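Local coordinates for tripartite motif-containing protein 65 (Homo sapiens, PDB 7JL4) that acts as an E3 ubiquitin ligase in innate immunity, autophagy and inflammation, and is represented here by its C-terminal PRY-SPRY (B30.2) domain, at residues V27-H32 with W60-A65; S83-V88 with V177-E182. One frame throughout, in Å; residues are numbered along the deposited sequence.

Contact 1 of 2, residues V27-H32 with W60-A65; sequences VSANRH and WQVQCA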
loop_
_atom_site.group_PDB
_atom_site.type_symbol
_atom_site.label_atom_id
_atom_site.label_comp_id
_atom_site.label_asym_id
_atom_site.label_seq_id
_atom_site.Cartn_x
_atom_site.Cartn_y
_atom_site.Cartn_z
ATOM N N VAL A 27 -1.623 15.844 -3.566
ATOM C CA VAL A 27 -2.757 16.231 -4.400
ATOM C C VAL A 27 -3.810 15.123 -4.411
ATOM O O VAL A 27 -5.017 15.394 -4.474
ATOM C CB VAL A 27 -2.278 16.589 -5.821
ATOM C CG1 VAL A 27 -3.449 17.099 -6.675
ATOM C CG2 VAL A 27 -1.159 17.636 -5.759
ATOM N N SER A 28 -3.375 13.869 -4.339
ATOM C CA SER A 28 -4.269 12.712 -4.360
ATOM C C SER A 28 -4.972 12.461 -3.029
ATOM O O SER A 28 -6.011 11.782 -3.002
ATOM C CB SER A 28 -3.453 11.480 -4.745
ATOM O OG SER A 28 -2.768 10.996 -3.594
ATOM N N ALA A 29 -4.438 12.991 -1.935
ATOM C CA ALA A 29 -4.810 12.514 -0.616
ATOM C C ALA A 29 -6.249 12.895 -0.278
ATOM O O ALA A 29 -6.701 14.013 -0.561
ATOM C CB ALA A 29 -3.861 13.083 0.433
ATOM N N ASN A 30 -6.964 11.960 0.350
ATOM C CA ASN A 30 -8.314 12.270 0.803
ATOM C C ASN A 30 -8.254 13.434 1.795
ATOM O O ASN A 30 -7.276 13.596 2.536
ATOM C CB ASN A 30 -8.955 11.018 1.406
ATOM C CG ASN A 30 -10.262 11.297 2.108
ATOM O OD1 ASN A 30 -10.312 11.912 3.173
ATOM N ND2 ASN A 30 -11.340 10.892 1.471
ATOM N N ARG A 31 -9.290 14.285 1.758
ATOM C CA ARG A 31 -9.266 15.555 2.486
ATOM C C ARG A 31 -9.143 15.369 3.992
ATOM O O ARG A 31 -8.766 16.315 4.692
ATOM C CB ARG A 31 -10.530 16.373 2.186
ATOM N N HIS A 32 -9.468 14.185 4.503
ATOM C CA HIS A 32 -9.326 13.872 5.919
ATOM C C HIS A 32 -7.922 13.405 6.283
ATOM O O HIS A 32 -7.654 13.148 7.462
ATOM C CB HIS A 32 -10.335 12.793 6.302
ATOM C CG HIS A 32 -11.759 13.215 6.141
ATOM N ND1 HIS A 32 -12.445 13.897 7.122
ATOM C CD2 HIS A 32 -12.625 13.061 5.111
ATOM C CE1 HIS A 32 -13.681 14.125 6.714
ATOM N NE2 HIS A 32 -13.817 13.635 5.495
ATOM N N TRP A 60 -11.259 6.613 0.890
ATOM C CA TRP A 60 -10.314 6.870 1.981
ATOM C C TRP A 60 -8.922 6.403 1.554
ATOM O O TRP A 60 -8.346 5.474 2.126
ATOM C CB TRP A 60 -10.779 6.170 3.254
ATOM C CG TRP A 60 -12.075 6.699 3.757
ATOM C CD1 TRP A 60 -12.611 7.914 3.480
ATOM C CD2 TRP A 60 -13.005 6.032 4.627
ATOM N NE1 TRP A 60 -13.824 8.054 4.121
ATOM C CE2 TRP A 60 -14.092 6.908 4.823
ATOM C CE3 TRP A 60 -13.029 4.777 5.250
ATOM C CZ2 TRP A 60 -15.189 6.579 5.633
ATOM C CZ3 TRP A 60 -14.131 4.445 6.041
ATOM C CH2 TRP A 60 -15.187 5.348 6.227
ATOM N N GLN A 61 -8.366 7.093 0.542
ATOM C CA GLN A 61 -7.160 6.619 -0.137
ATOM C C GLN A 61 -6.176 7.753 -0.424
ATOM O O GLN A 61 -6.509 8.946 -0.412
ATOM C CB GLN A 61 -7.491 5.889 -1.461
ATOM C CG GLN A 61 -8.262 4.577 -1.221
ATOM C CD GLN A 61 -8.787 3.911 -2.483
ATOM O OE1 GLN A 61 -8.400 4.234 -3.617
ATOM N NE2 GLN A 61 -9.691 2.992 -2.293
ATOM N N VAL A 62 -4.935 7.344 -0.680
ATOM C CA VAL A 62 -3.874 8.260 -1.083
ATOM C C VAL A 62 -2.879 7.423 -1.869
ATOM O O VAL A 62 -2.686 6.242 -1.569
ATOM C CB VAL A 62 -3.214 8.926 0.145
ATOM C CG1 VAL A 62 -2.692 7.851 1.091
ATOM C CG2 VAL A 62 -2.072 9.889 -0.296
ATOM N N GLN A 63 -2.252 8.027 -2.887
ATOM C CA GLN A 63 -1.249 7.329 -3.684
ATOM C C GLN A 63 0.124 7.976 -3.485
ATOM O O GLN A 63 0.260 9.025 -2.845
ATOM C CB GLN A 63 -1.616 7.326 -5.175
ATOM C CG GLN A 63 -1.524 8.710 -5.824
ATOM C CD GLN A 63 -1.948 8.734 -7.292
ATOM O OE1 GLN A 63 -2.440 7.743 -7.828
ATOM N NE2 GLN A 63 -1.732 9.872 -7.953
ATOM N N CYS A 64 1.154 7.326 -4.016
ATOM C CA CYS A 64 2.510 7.841 -3.875
ATOM C C CYS A 64 2.891 8.650 -5.101
ATOM O O CYS A 64 2.248 8.594 -6.151
ATOM C CB CYS A 64 3.509 6.703 -3.666
ATOM S SG CYS A 64 3.409 5.934 -2.036
ATOM N N ALA A 65 3.978 9.398 -4.964
ATOM C CA ALA A 65 4.494 10.201 -6.056
ATOM C C ALA A 65 5.391 9.416 -6.993
ATOM O O ALA A 65 5.940 10.009 -7.928
ATOM C CB ALA A 65 5.278 11.394 -5.500
#
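Ser28 OG is held by two hydrogen bonds, one to Gln63 N and one to Asp25 O. From Gln63 N to Ser28 OG the distance is 3.1 Å, and the bond is almost straight (175°). With chi1 at 81°, OG sits between its own backbone N and carbonyl carbon, and from there it faces the edge strand 61-63. Ser28 OG also lies 3.4 Å from Gln63 CG. Beyond CG the Gln63 chain is extended, and its NE2 is hydrogen-bonded to Asp25 OD2. Asp25 thus holds both residues of this pair.

One backbone bond follows further along, from Asn30 N to Gln61 O at 3.1 Å. Between the two polar links, Ala29 CB rests on Val62 CG2 at 3.7 Å. The Asn30 side chain runs alongside that of Trp60. Asn30 ND2 meets the indole edge in plane, 3.8 Å from Trp60 CD1, with the amide plane nearly perpendicular to the ring. That ND2 donates to Leu59 O. Asn30 OD1 accepts from His32 N, 2.8 Å away, which closes an Asx turn before strand 33-36.

The contact joins the loop between helix 10-15 and strand 33-36 to the edge strand of the six-stranded sheet. Its chemistry implies a loop pinned by individual bonds, with the buried Ser28 hydroxyl and Asn30 amide both paired, rather than another strand added to the sheet.

Contact 2 of 2, residues S83-V88 with V177-E182; sequences SVTLGV and VFWLLE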
loop_
_atom_site.group_PDB
_atom_site.type_symbol
_atom_site.label_atom_id
_atom_site.label_comp_id
_atom_site.label_asym_id
_atom_site.label_seq_id
_atom_site.Cartn_x
_atom_site.Cartn_y
_atom_site.Cartn_z
ATOM N N SER A 83 -6.854 -2.671 9.461
ATOM C CA SER A 83 -7.803 -1.902 8.650
ATOM C C SER A 83 -7.066 -0.868 7.796
ATOM O O SER A 83 -7.359 0.328 7.820
ATOM C CB SER A 83 -8.889 -1.260 9.503
ATOM O OG SER A 83 -9.494 -2.257 10.326
ATOM N N VAL A 84 -6.075 -1.353 7.055
ATOM C CA VAL A 84 -5.418 -0.606 5.996
ATOM C C VAL A 84 -5.311 -1.521 4.784
ATOM O O VAL A 84 -5.341 -2.751 4.906
ATOM C CB VAL A 84 -4.019 -0.092 6.432
ATOM C CG1 VAL A 84 -4.148 0.803 7.670
ATOM C CG2 VAL A 84 -3.088 -1.250 6.732
ATOM N N THR A 85 -5.171 -0.912 3.597
ATOM C CA THR A 85 -4.961 -1.666 2.365
ATOM C C THR A 85 -3.731 -1.108 1.670
ATOM O O THR A 85 -3.580 0.112 1.567
ATOM C CB THR A 85 -6.151 -1.588 1.397
ATOM O OG1 THR A 85 -7.333 -2.074 2.032
ATOM C CG2 THR A 85 -5.884 -2.437 0.113
ATOM N N LEU A 86 -2.860 -2.001 1.213
ATOM C CA LEU A 86 -1.632 -1.644 0.504
ATOM C C LEU A 86 -1.718 -2.221 -0.897
ATOM O O LEU A 86 -1.968 -3.420 -1.054
ATOM C CB LEU A 86 -0.399 -2.236 1.208
ATOM C CG LEU A 86 0.101 -1.804 2.592
ATOM C CD1 LEU A 86 -0.910 -2.083 3.680
ATOM C CD2 LEU A 86 1.322 -2.655 2.864
ATOM N N GLY A 87 -1.458 -1.398 -1.913
ATOM C CA GLY A 87 -1.646 -1.890 -3.264
ATOM C C GLY A 87 -0.893 -1.082 -4.300
ATOM O O GLY A 87 -0.134 -0.164 -3.980
ATOM N N VAL A 88 -1.111 -1.456 -5.559
ATOM C CA VAL A 88 -0.630 -0.698 -6.712
ATOM C C VAL A 88 -1.756 -0.619 -7.734
ATOM O O VAL A 88 -2.639 -1.487 -7.774
ATOM C CB VAL A 88 0.620 -1.346 -7.336
ATOM C CG1 VAL A 88 1.799 -1.243 -6.361
ATOM C CG2 VAL A 88 0.341 -2.781 -7.707
ATOM N N VAL A 177 -0.700 2.642 -3.900
ATOM C CA VAL A 177 -1.930 3.287 -3.459
ATOM C C VAL A 177 -2.413 2.563 -2.202
ATOM O O VAL A 177 -2.191 1.363 -2.040
ATOM C CB VAL A 177 -2.982 3.295 -4.593
ATOM C CG1 VAL A 177 -3.320 1.861 -5.040
ATOM C CG2 VAL A 177 -4.234 4.070 -4.167
ATOM N N PHE A 178 -3.016 3.318 -1.287
ATOM C CA PHE A 178 -3.312 2.843 0.065
ATOM C C PHE A 178 -4.704 3.283 0.506
ATOM O O PHE A 178 -5.160 4.369 0.147
ATOM C CB PHE A 178 -2.264 3.388 1.042
ATOM C CG PHE A 178 -0.860 3.003 0.673
ATOM C CD1 PHE A 178 -0.336 1.793 1.101
ATOM C CD2 PHE A 178 -0.088 3.829 -0.127
ATOM C CE1 PHE A 178 0.941 1.404 0.758
ATOM C CE2 PHE A 178 1.203 3.455 -0.497
ATOM C CZ PHE A 178 1.718 2.224 -0.052
ATOM N N TRP A 179 -5.351 2.452 1.335
ATOM C CA TRP A 179 -6.625 2.762 1.972
ATOM C C TRP A 179 -6.435 2.704 3.482
ATOM O O TRP A 179 -5.710 1.836 3.990
ATOM C CB TRP A 179 -7.695 1.760 1.562
ATOM C CG TRP A 179 -8.998 1.870 2.316
ATOM C CD1 TRP A 179 -10.043 2.676 2.016
ATOM C CD2 TRP A 179 -9.398 1.092 3.465
ATOM N NE1 TRP A 179 -11.097 2.451 2.918
ATOM C CE2 TRP A 179 -10.706 1.489 3.815
ATOM C CE3 TRP A 179 -8.766 0.103 4.229
ATOM C CZ2 TRP A 179 -11.393 0.930 4.901
ATOM C CZ3 TRP A 179 -9.445 -0.452 5.309
ATOM C CH2 TRP A 179 -10.746 -0.031 5.631
ATOM N N LEU A 180 -7.065 3.637 4.195
ATOM C CA LEU A 180 -6.911 3.762 5.643
ATOM C C LEU A 180 -8.258 4.012 6.296
ATOM O O LEU A 180 -8.918 5.009 5.991
ATOM C CB LEU A 180 -5.977 4.917 6.015
ATOM C CG LEU A 180 -4.495 4.910 5.710
ATOM C CD1 LEU A 180 -4.252 5.297 4.247
ATOM C CD2 LEU A 180 -3.841 5.891 6.682
ATOM N N LEU A 181 -8.613 3.171 7.259
ATOM C CA LEU A 181 -9.731 3.470 8.140
ATOM C C LEU A 181 -9.418 4.716 8.973
ATOM O O LEU A 181 -8.264 5.113 9.117
ATOM C CB LEU A 181 -10.002 2.278 9.049
ATOM C CG LEU A 181 -11.405 2.274 9.645
ATOM C CD1 LEU A 181 -12.378 2.284 8.497
ATOM C CD2 LEU A 181 -11.592 1.065 10.527
ATOM N N GLU A 182 -10.459 5.352 9.516
ATOM C CA GLU A 182 -10.226 6.505 10.386
ATOM C C GLU A 182 -9.369 6.101 11.581
ATOM O O GLU A 182 -9.583 5.043 12.183
ATOM C CB GLU A 182 -11.557 7.091 10.881
ATOM C CG GLU A 182 -11.422 8.197 11.922
ATOM C CD GLU A 182 -12.766 8.636 12.501
ATOM O OE1 GLU A 182 -12.870 8.807 13.736
ATOM O OE2 GLU A 182 -13.722 8.807 11.713
#
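Thr85 and Trp179 pack tightly across two neighbouring antiparallel strands. Thr85 N donates to Trp179 O at 2.8 Å, and Trp179 N returns a bond to Thr85 O at 2.9 Å. Trp179 CG lies anti to its backbone N (chi1 172°), and this turns the six-membered ring side of the indole, edge first, toward the backbone of Ser83 to Thr85. There Trp179 CE3 comes within 3.4 Å of Thr85 OG1, and Trp179 CZ3 approaches Ser83 O at the same distance. Thr85 OG1 is hydrogen-bonded to Asp103, and Trp179 NE1 to Thr102. Replacing Trp179 by alanine is likely to uncover Thr85 and Ser83 O and to leave Thr102 OG1 without its indole partner.

These strands are inner neighbours in the six-stranded sheet of the SPRY beta-sandwich. On the opposite face, Leu86 and Phe178 are buried in the interior between the two sheets, whereas Trp179 is partly exposed. Leu86 CG lies in plane at the phenyl edge, 3.8 Å from Phe178 CE1. Leu140 and Met142 of the other sheet press on Leu86, and Leu188 on Phe178.

The ladder is less regular at Gly87, whose N-H makes only a weak, bent bond to Val177 O. Val177 N to Gly87 O is the straighter link of that pair. At the other end, Leu181 N still bonds Ser83 O at 3.2 Å. Here the partly exposed Leu181 rests its CD2 on Ser83 CB at 3.7 Å.

How the contacts relate
Both contacts are buried and reach the same six-stranded sheet. Contact 2 lies near the centre of the domain and joins two inner strands. Contact 1 is further out, where a loop covers the edge strand 61-63. That strand pairs with strand 175-180, so the loop, the edge strand and the two strands of contact 2 follow one another in order. Probable backbone bonds from Phe178 N to Val62 O and from Leu180 N to Trp60 O join the two sites. The chemistry changes with position: contact 2 relies on a backbone ladder and large apolar or aromatic side chains, while contact 1 relies on a serine hydroxyl, one backbone bond and a loop shaped by an Asx turn.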